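Local structure of putative aldehyde dehydrogenase (Burkholderia cenocepacia, 4YWE) at residues D33-Q38 with G368-P373; A112-Y117 with Y159-F164; R377-S382 with V394-R399; A273-L278 with E308-A313. The protein probably oxidises aldehyde or oxo groups with NAD or NADP as electron acceptor. All coordinates share one frame; numbering follows the deposited sequence.

Along the chain, contact 1 closes a long loop inside which contact 2 and then contact 4 are nested, and contact 3 follows soon after it. Contact 1 ties the N-terminal hairpin turn to the loop 368-373, just ahead of strand 374-376. Contact 2 pairs helices 104-124 and 160-174 near the centre of the chain, about 23 Å from contact 1 between centres. Contact 3 lies on strand 394-400 of the eight-stranded sheet, and the helices of contact 4 pack against that sheet; their centres are about 15 Å apart and their nearest atoms about 4 Å. The N-terminal region thus reaches across to the part that, in this family, forms the catalytic domain.

Contact 1. Residues D33-Q38 with G368-P373; sequences DPSDGQ and GFYQAP
At the turn of the β-hairpin formed by strands 28-33 and 38-44, Pro34, Ser35 and Gly37 rest on Gly368, Phe369 and Tyr370 of the loop that leads into strand 374-376. The phenol of Tyr370 donates to the carbonyl of Ser35, with OH 2.5 Å from O; it arrives in the carbonyl plane, on a lone pair, at a C=O...donor angle of 121°. One residue earlier, Phe369 N makes a weak bond of 3.4 Å to Pro34 O. Beyond these two bonds, ring and backbone atoms pack against one another. Pro34 CB sits at the edge of the Phe369 ring, 3.9 Å from CD2, while Gly37 CA is 3.9 Å from Phe369 CE2. With CG beside its own backbone N (chi1 -39°), Phe369 swings its ring back to Pro34 and Gly37, and Ala334 and Gln337 of helix 334-349 back it. Ser35 turns its hydroxyl elsewhere, to the backbone N of Ser322. The turn holds itself together as well: Ser35 N reaches Asp33 OD1 at 3.0 Å, an Asx turn, and Asp36 OD1 makes a second one with Gln38 N. Asp33 O accepts from both Asp36 N and Gly37 N. Val32, the residue before Asp33, is a ligand of the bound calcium ion. With Gly37 at positive phi, and Gly37 and Gln38 both facing Asp33, the hairpin ends in a classic G1 beta bulge.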
loop_
_atom_site.group_PDB
_atom_site.type_symbol
_atom_site.label_atom_id
_atom_site.label_comp_id
_atom_site.label_asym_id
_atom_site.label_seq_id
_atom_site.Cartn_x
_atom_site.Cartn_y
_atom_site.Cartn_z
ATOM N N ASP A 33 37.579 21.911 18.410
ATOM C CA ASP A 33 38.036 21.314 17.161
ATOM C C ASP A 33 38.937 20.130 17.492
ATOM O O ASP A 33 40.045 20.312 17.989
ATOM C CB ASP A 33 38.784 22.344 16.306
ATOM C CG ASP A 33 39.145 21.820 14.920
ATOM O OD1 ASP A 33 39.014 20.604 14.669
ATOM O OD2 ASP A 33 39.575 22.634 14.077
ATOM N N PRO A 34 38.464 18.907 17.207
ATOM C CA PRO A 34 39.204 17.694 17.571
ATOM C C PRO A 34 40.482 17.489 16.756
ATOM O O PRO A 34 41.273 16.603 17.078
ATOM C CB PRO A 34 38.197 16.577 17.288
ATOM C CG PRO A 34 37.314 17.131 16.234
ATOM C CD PRO A 34 37.200 18.600 16.516
ATOM N N SER A 35 40.679 18.297 15.720
ATOM C CA SER A 35 41.890 18.208 14.912
ATOM C C SER A 35 43.096 18.750 15.673
ATOM O O SER A 35 44.220 18.288 15.477
ATOM C CB SER A 35 41.714 18.960 13.591
ATOM O OG SER A 35 40.841 18.260 12.721
ATOM N N ASP A 36 42.859 19.730 16.540
ATOM C CA ASP A 36 43.924 20.300 17.360
ATOM C C ASP A 36 43.559 20.278 18.844
ATOM O O ASP A 36 44.382 20.605 19.700
ATOM C CB ASP A 36 44.245 21.731 16.912
ATOM C CG ASP A 36 43.003 22.594 16.759
ATOM O OD1 ASP A 36 42.012 22.367 17.485
ATOM O OD2 ASP A 36 43.020 23.509 15.908
ATOM N N GLY A 37 42.320 19.894 19.139
ATOM C CA GLY A 37 41.852 19.797 20.511
ATOM C C GLY A 37 41.666 21.138 21.195
ATOM O O GLY A 37 41.676 21.220 22.423
ATOM N N GLN A 38 41.485 22.188 20.400
ATOM C CA GLN A 38 41.374 23.540 20.936
ATOM C C GLN A 38 39.968 24.114 20.769
ATOM O O GLN A 38 39.324 23.904 19.741
ATOM C CB GLN A 38 42.393 24.464 20.262
ATOM C CG GLN A 38 43.832 24.006 20.412
ATOM C CD GLN A 38 44.230 23.807 21.860
ATOM O OE1 GLN A 38 43.931 24.638 22.718
ATOM N NE2 GLN A 38 44.904 22.698 22.142
ATOM N N GLY A 368 45.767 16.899 19.237
ATOM C CA GLY A 368 44.607 16.310 18.595
ATOM C C GLY A 368 44.353 14.894 19.072
ATOM O O GLY A 368 45.223 14.272 19.681
ATOM N N PHE A 369 43.159 14.382 18.794
ATOM C CA PHE A 369 42.784 13.042 19.232
ATOM C C PHE A 369 42.819 12.066 18.060
ATOM O O PHE A 369 41.779 11.604 17.590
ATOM C CB PHE A 369 41.395 13.062 19.871
ATOM C CG PHE A 369 41.138 14.278 20.712
ATOM C CD1 PHE A 369 41.736 14.419 21.953
ATOM C CD2 PHE A 369 40.299 15.284 20.259
ATOM C CE1 PHE A 369 41.503 15.541 22.728
ATOM C CE2 PHE A 369 40.061 16.406 21.030
ATOM C CZ PHE A 369 40.663 16.535 22.266
ATOM N N TYR A 370 44.026 11.751 17.599
ATOM C CA TYR A 370 44.194 10.931 16.406
ATOM C C TYR A 370 44.360 9.450 16.734
ATOM O O TYR A 370 45.056 9.081 17.680
ATOM C CB TYR A 370 45.390 11.429 15.592
ATOM C CG TYR A 370 45.196 12.828 15.055
ATOM C CD1 TYR A 370 44.504 13.047 13.872
ATOM C CD2 TYR A 370 45.693 13.931 15.737
ATOM C CE1 TYR A 370 44.316 14.322 13.380
ATOM C CE2 TYR A 370 45.511 15.213 15.250
ATOM C CZ TYR A 370 44.821 15.402 14.071
ATOM O OH TYR A 370 44.635 16.673 13.581
ATOM N N GLN A 371 43.704 8.612 15.940
ATOM C CA GLN A 371 43.786 7.167 16.096
ATOM C C GLN A 371 43.814 6.495 14.729
ATOM O O GLN A 371 42.849 6.576 13.967
ATOM C CB GLN A 371 42.610 6.643 16.922
ATOM C CG GLN A 371 42.491 5.128 16.940
ATOM C CD GLN A 371 43.681 4.455 17.596
ATOM O OE1 GLN A 371 43.906 4.602 18.797
ATOM N NE2 GLN A 371 44.451 3.717 16.808
ATOM N N ALA A 372 44.927 5.841 14.420
ATOM C CA ALA A 372 45.082 5.158 13.143
ATOM C C ALA A 372 44.173 3.937 13.070
ATOM O O ALA A 372 43.990 3.239 14.068
ATOM C CB ALA A 372 46.531 4.754 12.932
ATOM N N PRO A 373 43.588 3.685 11.889
ATOM C CA PRO A 373 42.763 2.491 11.682
ATOM C C PRO A 373 43.549 1.216 11.951
ATOM O O PRO A 373 44.708 1.123 11.555
ATOM C CB PRO A 373 42.362 2.592 10.208
ATOM C CG PRO A 373 42.443 4.047 9.898
ATOM C CD PRO A 373 43.611 4.547 10.696
#

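Contact 2. Residues A112-Y117 with Y159-F164; sequences AALARY and YPMQIF
Leu114 packs against Met161 on the buried side of the contact. Its CD1 lies 3.3 Å from Met161 O, and its CD2 is 3.8 Å from Met161 SD, the two side chains crossing at about a right angle. CG of Leu114 stands anti to the backbone N (chi1 175°), which carries it toward helix 160-174; chi2 then parts the methyls. The loose touch is Leu114 CD1 at the edge of the Phe164 ring, 4.5 Å from CD1. The helices run almost parallel, their segment axes 12° apart and 8.3 Å at closest approach. The other side, just as close-packed, is polar and ends at partly exposed Gln162. Its chain bends at chi2 and lays the amide against Ala113, with OE1 3.4 Å from Ala113 CB, while NE2 bonds to Asp110. Tyr117 CE2 comes 3.2 Å from the backbone O of Gln162; the ring is turned 53° from the side-chain amide, whose OE1 is 4.0 Å from CE2. A modelled water lies 2.4 Å from both Tyr117 OH and Gln162 OE1, so short that its identity is doubtful. No direct hydrogen bond joins the segments: carbon, sulfur and carbonyl packing makes the contact, and the Gln162 amide is held by Asp110.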
loop_
_atom_site.group_PDB
_atom_site.type_symbol
_atom_site.label_atom_id
_atom_site.label_comp_id
_atom_site.label_asym_id
_atom_site.label_seq_id
_atom_site.Cartn_x
_atom_site.Cartn_y
_atom_site.Cartn_z
ATOM N N ALA A 112 25.371 16.927 1.408
ATOM C CA ALA A 112 24.642 16.501 0.221
ATOM C C ALA A 112 23.537 15.526 0.607
ATOM O O ALA A 112 22.446 15.552 0.036
ATOM C CB ALA A 112 25.588 15.867 -0.791
ATOM N N ALA A 113 23.830 14.668 1.579
ATOM C CA ALA A 113 22.847 13.725 2.094
ATOM C C ALA A 113 21.727 14.470 2.811
ATOM O O ALA A 113 20.555 14.108 2.695
ATOM C CB ALA A 113 23.507 12.726 3.029
ATOM N N LEU A 114 22.102 15.509 3.552
ATOM C CA LEU A 114 21.139 16.354 4.248
ATOM C C LEU A 114 20.144 16.969 3.269
ATOM O O LEU A 114 18.942 17.004 3.530
ATOM C CB LEU A 114 21.860 17.459 5.025
ATOM C CG LEU A 114 20.966 18.499 5.700
ATOM C CD1 LEU A 114 20.045 17.837 6.707
ATOM C CD2 LEU A 114 21.805 19.574 6.367
ATOM N N ALA A 115 20.658 17.448 2.142
ATOM C CA ALA A 115 19.817 18.030 1.105
ATOM C C ALA A 115 18.936 16.966 0.457
ATOM O O ALA A 115 17.807 17.243 0.051
ATOM C CB ALA A 115 20.673 18.721 0.054
ATOM N N ARG A 116 19.457 15.746 0.367
ATOM C CA ARG A 116 18.726 14.646 -0.247
ATOM C C ARG A 116 17.566 14.211 0.646
ATOM O O ARG A 116 16.484 13.889 0.154
ATOM C CB ARG A 116 19.666 13.469 -0.532
ATOM C CG ARG A 116 18.981 12.234 -1.105
ATOM C CD ARG A 116 18.119 12.567 -2.319
ATOM N NE ARG A 116 17.396 11.395 -2.805
ATOM C CZ ARG A 116 16.278 11.445 -3.523
ATOM N NH1 ARG A 116 15.739 12.615 -3.838
ATOM N NH2 ARG A 116 15.693 10.323 -3.919
ATOM N N TYR A 117 17.795 14.209 1.956
ATOM C CA TYR A 117 16.735 13.906 2.914
ATOM C C TYR A 117 15.553 14.855 2.749
ATOM O O TYR A 117 14.402 14.422 2.662
ATOM C CB TYR A 117 17.259 13.979 4.349
ATOM C CG TYR A 117 17.925 12.711 4.828
ATOM C CD1 TYR A 117 17.233 11.507 4.848
ATOM C CD2 TYR A 117 19.239 12.719 5.278
ATOM C CE1 TYR A 117 17.835 10.345 5.286
ATOM C CE2 TYR A 117 19.848 11.562 5.724
ATOM C CZ TYR A 117 19.141 10.379 5.726
ATOM O OH TYR A 117 19.743 9.224 6.166
ATOM N N TYR A 159 27.176 12.115 13.157
ATOM C CA TYR A 159 26.591 12.623 11.917
ATOM C C TYR A 159 25.492 13.635 12.222
ATOM O O TYR A 159 24.312 13.332 12.050
ATOM C CB TYR A 159 26.022 11.483 11.066
ATOM C CG TYR A 159 27.048 10.494 10.560
ATOM C CD1 TYR A 159 27.728 10.713 9.369
ATOM C CD2 TYR A 159 27.327 9.333 11.269
ATOM C CE1 TYR A 159 28.664 9.806 8.901
ATOM C CE2 TYR A 159 28.260 8.422 10.811
ATOM C CZ TYR A 159 28.925 8.662 9.628
ATOM O OH TYR A 159 29.854 7.753 9.174
ATOM N N PRO A 160 25.875 14.838 12.682
ATOM C CA PRO A 160 24.904 15.876 13.050
ATOM C C PRO A 160 23.900 16.195 11.945
ATOM O O PRO A 160 22.699 16.132 12.189
ATOM C CB PRO A 160 25.790 17.088 13.344
ATOM C CG PRO A 160 27.080 16.498 13.792
ATOM C CD PRO A 160 27.260 15.271 12.943
ATOM N N MET A 161 24.384 16.517 10.749
ATOM C CA MET A 161 23.503 16.893 9.647
ATOM C C MET A 161 22.684 15.721 9.113
ATOM O O MET A 161 21.483 15.853 8.885
ATOM C CB MET A 161 24.309 17.509 8.503
ATOM C CG MET A 161 24.715 18.953 8.726
ATOM S SD MET A 161 25.470 19.676 7.257
ATOM C CE MET A 161 26.895 18.609 7.049
ATOM N N GLN A 162 23.332 14.580 8.902
ATOM C CA GLN A 162 22.663 13.429 8.299
ATOM C C GLN A 162 21.519 12.913 9.164
ATOM O O GLN A 162 20.431 12.630 8.666
ATOM C CB GLN A 162 23.661 12.301 8.038
ATOM C CG GLN A 162 24.591 12.547 6.865
ATOM C CD GLN A 162 24.735 11.319 5.987
ATOM O OE1 GLN A 162 23.752 10.641 5.687
ATOM N NE2 GLN A 162 25.962 11.022 5.578
ATOM N N ILE A 163 21.773 12.798 10.462
ATOM C CA ILE A 163 20.782 12.272 11.390
ATOM C C ILE A 163 19.693 13.313 11.650
ATOM O O ILE A 163 18.523 12.967 11.823
ATOM C CB ILE A 163 21.461 11.804 12.686
ATOM C CG1 ILE A 163 22.442 10.675 12.359
ATOM C CG2 ILE A 163 20.432 11.331 13.702
ATOM C CD1 ILE A 163 23.392 10.334 13.469
ATOM N N PHE A 164 20.076 14.587 11.659
ATOM C CA PHE A 164 19.103 15.674 11.723
ATOM C C PHE A 164 18.165 15.584 10.527
ATOM O O PHE A 164 16.952 15.715 10.662
ATOM C CB PHE A 164 19.805 17.034 11.750
ATOM C CG PHE A 164 18.869 18.208 11.857
ATOM C CD1 PHE A 164 18.362 18.819 10.721
ATOM C CD2 PHE A 164 18.514 18.715 13.096
ATOM C CE1 PHE A 164 17.507 19.902 10.820
ATOM C CE2 PHE A 164 17.661 19.799 13.202
ATOM C CZ PHE A 164 17.158 20.393 12.062
HETATM O O HOH W 1 22.148 8.950 6.432
#

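Contact 3. Residues R377-S382 with V394-R399; sequences RDVPPS and VLAAMR
Met398 packs across Val379 and Pro381, and its side chain can be followed outward from the strand. CB starts 3.6 Å from Val379 O. CG is set between the backbone N and the carbonyl carbon (chi1 66°), and the chain runs on extended to SD, which comes to 3.7 Å from Val379 O and 4.1 Å from Pro381 CG. A last bend at chi3 (72°) folds the terminal methyl back, so that CE lies 3.3 Å from Val379 O and 4.0 Å from Val379 CB; CB, SD and CE all line that one carbonyl oxygen. Ala386 of helix 384-387 also touches this side chain. That short helix and the loop before it carry the chain from strand 374-376 to its parallel neighbour 394-400, a beta-alpha-beta crossover, and Val379 fastens the loop to the second strand. Its N donates to Ala397 O at 3.1 Å with an N-H...O angle of 166°, while its CG2 packs on Ala396 CB at 3.9 Å. On the outer side of the loop, Arg377 NE forms a salt bridge of 2.8 Å with Asp378 OD2, met from above the carboxylate plane. The same guanidinium reaches Glu304 through NH2, and Asp378 OD1 accepts from Tyr303 OH of helix 303-315.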
loop_
_atom_site.group_PDB
_atom_site.type_symbol
_atom_site.label_atom_id
_atom_site.label_comp_id
_atom_site.label_asym_id
_atom_site.label_seq_id
_atom_site.Cartn_x
_atom_site.Cartn_y
_atom_site.Cartn_z
ATOM N N ARG A 377 43.381 -9.701 13.589
ATOM C CA ARG A 377 43.021 -10.985 13.003
ATOM C C ARG A 377 42.863 -12.073 14.057
ATOM O O ARG A 377 43.301 -11.912 15.197
ATOM C CB ARG A 377 44.076 -11.412 11.981
ATOM C CG ARG A 377 45.486 -11.478 12.548
ATOM C CD ARG A 377 46.421 -12.211 11.605
ATOM N NE ARG A 377 45.961 -13.572 11.354
ATOM C CZ ARG A 377 46.256 -14.269 10.263
ATOM N NH1 ARG A 377 47.011 -13.731 9.315
ATOM N NH2 ARG A 377 45.793 -15.502 10.118
ATOM N N ASP A 378 42.234 -13.176 13.658
ATOM C CA ASP A 378 42.041 -14.340 14.521
ATOM C C ASP A 378 41.304 -13.963 15.798
ATOM O O ASP A 378 41.540 -14.540 16.858
ATOM C CB ASP A 378 43.388 -14.987 14.856
ATOM C CG ASP A 378 44.197 -15.321 13.618
ATOM O OD1 ASP A 378 43.613 -15.846 12.647
ATOM O OD2 ASP A 378 45.415 -15.047 13.611
ATOM N N VAL A 379 40.412 -12.984 15.687
ATOM C CA VAL A 379 39.653 -12.497 16.829
ATOM C C VAL A 379 38.647 -13.545 17.284
ATOM O O VAL A 379 37.788 -13.960 16.507
ATOM C CB VAL A 379 38.940 -11.175 16.498
ATOM C CG1 VAL A 379 38.165 -10.674 17.705
ATOM C CG2 VAL A 379 39.944 -10.129 16.028
ATOM N N PRO A 380 38.753 -13.980 18.548
ATOM C CA PRO A 380 37.759 -14.899 19.111
ATOM C C PRO A 380 36.368 -14.280 19.085
ATOM O O PRO A 380 36.217 -13.120 19.467
ATOM C CB PRO A 380 38.241 -15.110 20.551
ATOM C CG PRO A 380 39.695 -14.757 20.526
ATOM C CD PRO A 380 39.819 -13.659 19.511
ATOM N N PRO A 381 35.364 -15.038 18.622
ATOM C CA PRO A 381 33.989 -14.539 18.515
ATOM C C PRO A 381 33.442 -14.040 19.849
ATOM O O PRO A 381 32.685 -13.071 19.884
ATOM C CB PRO A 381 33.206 -15.765 18.034
ATOM C CG PRO A 381 34.225 -16.632 17.372
ATOM C CD PRO A 381 35.491 -16.424 18.141
ATOM N N SER A 382 33.837 -14.699 20.934
ATOM C CA SER A 382 33.323 -14.375 22.259
ATOM C C SER A 382 34.114 -13.258 22.928
ATOM O O SER A 382 33.749 -12.791 24.005
ATOM C CB SER A 382 33.332 -15.620 23.148
ATOM O OG SER A 382 34.648 -16.118 23.302
ATOM N N VAL A 394 38.469 0.300 13.982
ATOM C CA VAL A 394 39.033 -1.004 14.297
ATOM C C VAL A 394 38.227 -2.114 13.636
ATOM O O VAL A 394 37.027 -2.251 13.875
ATOM C CB VAL A 394 39.102 -1.220 15.819
ATOM C CG1 VAL A 394 39.839 -2.512 16.137
ATOM C CG2 VAL A 394 39.778 -0.036 16.491
ATOM N N LEU A 395 38.895 -2.911 12.809
ATOM C CA LEU A 395 38.239 -4.016 12.121
ATOM C C LEU A 395 38.673 -5.356 12.702
ATOM O O LEU A 395 39.865 -5.645 12.793
ATOM C CB LEU A 395 38.541 -3.971 10.621
ATOM C CG LEU A 395 37.945 -5.106 9.787
ATOM C CD1 LEU A 395 36.427 -5.119 9.900
ATOM C CD2 LEU A 395 38.380 -4.992 8.334
ATOM N N ALA A 396 37.699 -6.169 13.097
ATOM C CA ALA A 396 37.980 -7.493 13.644
ATOM C C ALA A 396 37.772 -8.562 12.578
ATOM O O ALA A 396 36.690 -8.672 11.999
ATOM C CB ALA A 396 37.102 -7.769 14.856
ATOM N N ALA A 397 38.811 -9.349 12.323
ATOM C CA ALA A 397 38.757 -10.375 11.289
ATOM C C ALA A 397 38.816 -11.778 11.882
ATOM O O ALA A 397 39.566 -12.037 12.824
ATOM C CB ALA A 397 39.888 -10.175 10.290
ATOM N N MET A 398 38.018 -12.679 11.316
ATOM C CA MET A 398 37.990 -14.076 11.736
ATOM C C MET A 398 37.416 -14.929 10.608
ATOM O O MET A 398 36.791 -14.404 9.686
ATOM C CB MET A 398 37.160 -14.246 13.008
ATOM C CG MET A 398 35.685 -13.940 12.819
ATOM S SD MET A 398 34.781 -13.830 14.374
ATOM C CE MET A 398 35.391 -12.270 15.013
ATOM N N ARG A 399 37.619 -16.240 10.683
ATOM C CA ARG A 399 37.186 -17.133 9.611
ATOM C C ARG A 399 35.922 -17.920 9.963
ATOM O O ARG A 399 35.539 -18.013 11.130
ATOM C CB ARG A 399 38.311 -18.107 9.249
ATOM C CG ARG A 399 38.662 -19.089 10.354
ATOM C CD ARG A 399 39.773 -20.036 9.921
ATOM N NE ARG A 399 39.937 -21.148 10.854
ATOM C CZ ARG A 399 40.726 -22.196 10.639
ATOM N NH1 ARG A 399 41.431 -22.281 9.518
ATOM N NH2 ARG A 399 40.812 -23.161 11.544
#

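Contact 4. Residues A273-L278 with E308-A313; sequences AALPVL and ERLATA
Leu275 reaches helix 303-315 with both of its methyls, which divide the contact, CD1 toward Leu310 and CD2 toward Arg309 NE, with Arg309 O near both. CD1 is 3.7 Å from Leu310 CD2 and equally close to Arg309 O, with Ala313 CB further off at 4.4 Å. CD2 lies 4.1 Å from Arg309 NE, obliquely to the guanidinium. The Leu275 and Leu310 side chains run past each other in opposite directions, while Leu278 crosses Leu310 at about a right angle, bringing its CB to 4.0 Å from Leu310 CD2. That one methyl of Leu310 therefore serves both leucines. CG of Leu275 is anti to the backbone N (chi1 178°), stretching the side chain across the gap between segment axes that come within 10.4 Å and cross at -49°. One shell out, Asp272 holds Arg309 NH2 in a salt bridge, so a charged pair straps the helices together beside the leucines. Helix 271-283 is kinked at Pro276, whose nitrogen has no hydrogen to give to the turn before. Behind the contact, Ala274, Val277 and Leu278 touch Trp422 of strand 418-422, while Leu310 and Ala311 lie on Leu375 of strand 374-376, so both helices sit against the same mixed sheet.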
loop_
_atom_site.group_PDB
_atom_site.type_symbol
_atom_site.label_atom_id
_atom_site.label_comp_id
_atom_site.label_asym_id
_atom_site.label_seq_id
_atom_site.Cartn_x
_atom_site.Cartn_y
_atom_site.Cartn_z
ATOM N N ALA A 273 36.512 -5.938 -5.885
ATOM C CA ALA A 273 35.406 -5.015 -5.670
ATOM C C ALA A 273 35.082 -4.887 -4.187
ATOM O O ALA A 273 34.640 -3.834 -3.727
ATOM C CB ALA A 273 34.177 -5.470 -6.445
ATOM N N ALA A 274 35.308 -5.963 -3.442
ATOM C CA ALA A 274 34.975 -5.998 -2.024
ATOM C C ALA A 274 35.984 -5.225 -1.178
ATOM O O ALA A 274 35.604 -4.521 -0.243
ATOM C CB ALA A 274 34.882 -7.438 -1.543
ATOM N N LEU A 275 37.264 -5.359 -1.519
ATOM C CA LEU A 275 38.356 -4.792 -0.725
ATOM C C LEU A 275 38.200 -3.303 -0.374
ATOM O O LEU A 275 38.329 -2.942 0.796
ATOM C CB LEU A 275 39.695 -5.009 -1.441
ATOM C CG LEU A 275 40.930 -4.434 -0.745
ATOM C CD1 LEU A 275 41.105 -5.053 0.632
ATOM C CD2 LEU A 275 42.174 -4.645 -1.594
ATOM N N PRO A 276 37.926 -2.433 -1.367
ATOM C CA PRO A 276 37.817 -1.024 -0.971
ATOM C C PRO A 276 36.587 -0.741 -0.116
ATOM O O PRO A 276 36.634 0.135 0.747
ATOM C CB PRO A 276 37.729 -0.289 -2.311
ATOM C CG PRO A 276 37.145 -1.281 -3.241
ATOM C CD PRO A 276 37.704 -2.606 -2.815
ATOM N N VAL A 277 35.505 -1.477 -0.349
ATOM C CA VAL A 277 34.276 -1.285 0.407
ATOM C C VAL A 277 34.457 -1.783 1.838
ATOM O O VAL A 277 33.941 -1.183 2.780
ATOM C CB VAL A 277 33.086 -1.985 -0.271
ATOM C CG1 VAL A 277 31.799 -1.694 0.485
ATOM C CG2 VAL A 277 32.966 -1.535 -1.720
ATOM N N LEU A 278 35.198 -2.877 1.997
ATOM C CA LEU A 278 35.499 -3.412 3.323
ATOM C C LEU A 278 36.260 -2.393 4.165
ATOM O O LEU A 278 36.082 -2.319 5.380
ATOM C CB LEU A 278 36.314 -4.705 3.217
ATOM C CG LEU A 278 35.637 -5.935 2.610
ATOM C CD1 LEU A 278 36.608 -7.104 2.548
ATOM C CD2 LEU A 278 34.391 -6.306 3.393
ATOM N N GLU A 308 45.650 -10.478 4.117
ATOM C CA GLU A 308 46.877 -9.877 3.605
ATOM C C GLU A 308 46.574 -8.649 2.746
ATOM O O GLU A 308 47.308 -7.661 2.780
ATOM C CB GLU A 308 47.680 -10.900 2.798
ATOM N N ARG A 309 45.491 -8.715 1.978
ATOM C CA ARG A 309 45.081 -7.585 1.151
ATOM C C ARG A 309 44.488 -6.478 2.015
ATOM O O ARG A 309 44.656 -5.294 1.723
ATOM C CB ARG A 309 44.078 -8.030 0.083
ATOM C CG ARG A 309 44.642 -9.043 -0.900
ATOM C CD ARG A 309 43.613 -9.473 -1.934
ATOM N NE ARG A 309 43.222 -8.378 -2.817
ATOM C CZ ARG A 309 42.574 -8.543 -3.967
ATOM N NH1 ARG A 309 42.251 -9.761 -4.379
ATOM N NH2 ARG A 309 42.256 -7.491 -4.708
ATOM N N LEU A 310 43.796 -6.865 3.083
ATOM C CA LEU A 310 43.272 -5.896 4.037
ATOM C C LEU A 310 44.422 -5.259 4.810
ATOM O O LEU A 310 44.380 -4.074 5.142
ATOM C CB LEU A 310 42.280 -6.555 5.001
ATOM C CG LEU A 310 40.885 -6.891 4.468
ATOM C CD1 LEU A 310 40.121 -7.744 5.471
ATOM C CD2 LEU A 310 40.112 -5.624 4.154
ATOM N N ALA A 311 45.451 -6.055 5.085
ATOM C CA ALA A 311 46.626 -5.573 5.802
ATOM C C ALA A 311 47.382 -4.530 4.984
ATOM O O ALA A 311 47.739 -3.469 5.495
ATOM C CB ALA A 311 47.542 -6.733 6.159
ATOM N N THR A 312 47.623 -4.842 3.715
ATOM C CA THR A 312 48.307 -3.919 2.816
ATOM C C THR A 312 47.520 -2.619 2.681
ATOM O O THR A 312 48.097 -1.531 2.672
ATOM C CB THR A 312 48.514 -4.542 1.419
ATOM O OG1 THR A 312 49.280 -5.746 1.539
ATOM C CG2 THR A 312 49.244 -3.573 0.502
ATOM N N ALA A 313 46.199 -2.739 2.590
ATOM C CA ALA A 313 45.328 -1.575 2.466
ATOM C C ALA A 313 45.374 -0.703 3.718
ATOM O O ALA A 313 45.421 0.525 3.627
ATOM C CB ALA A 313 43.899 -2.012 2.178
#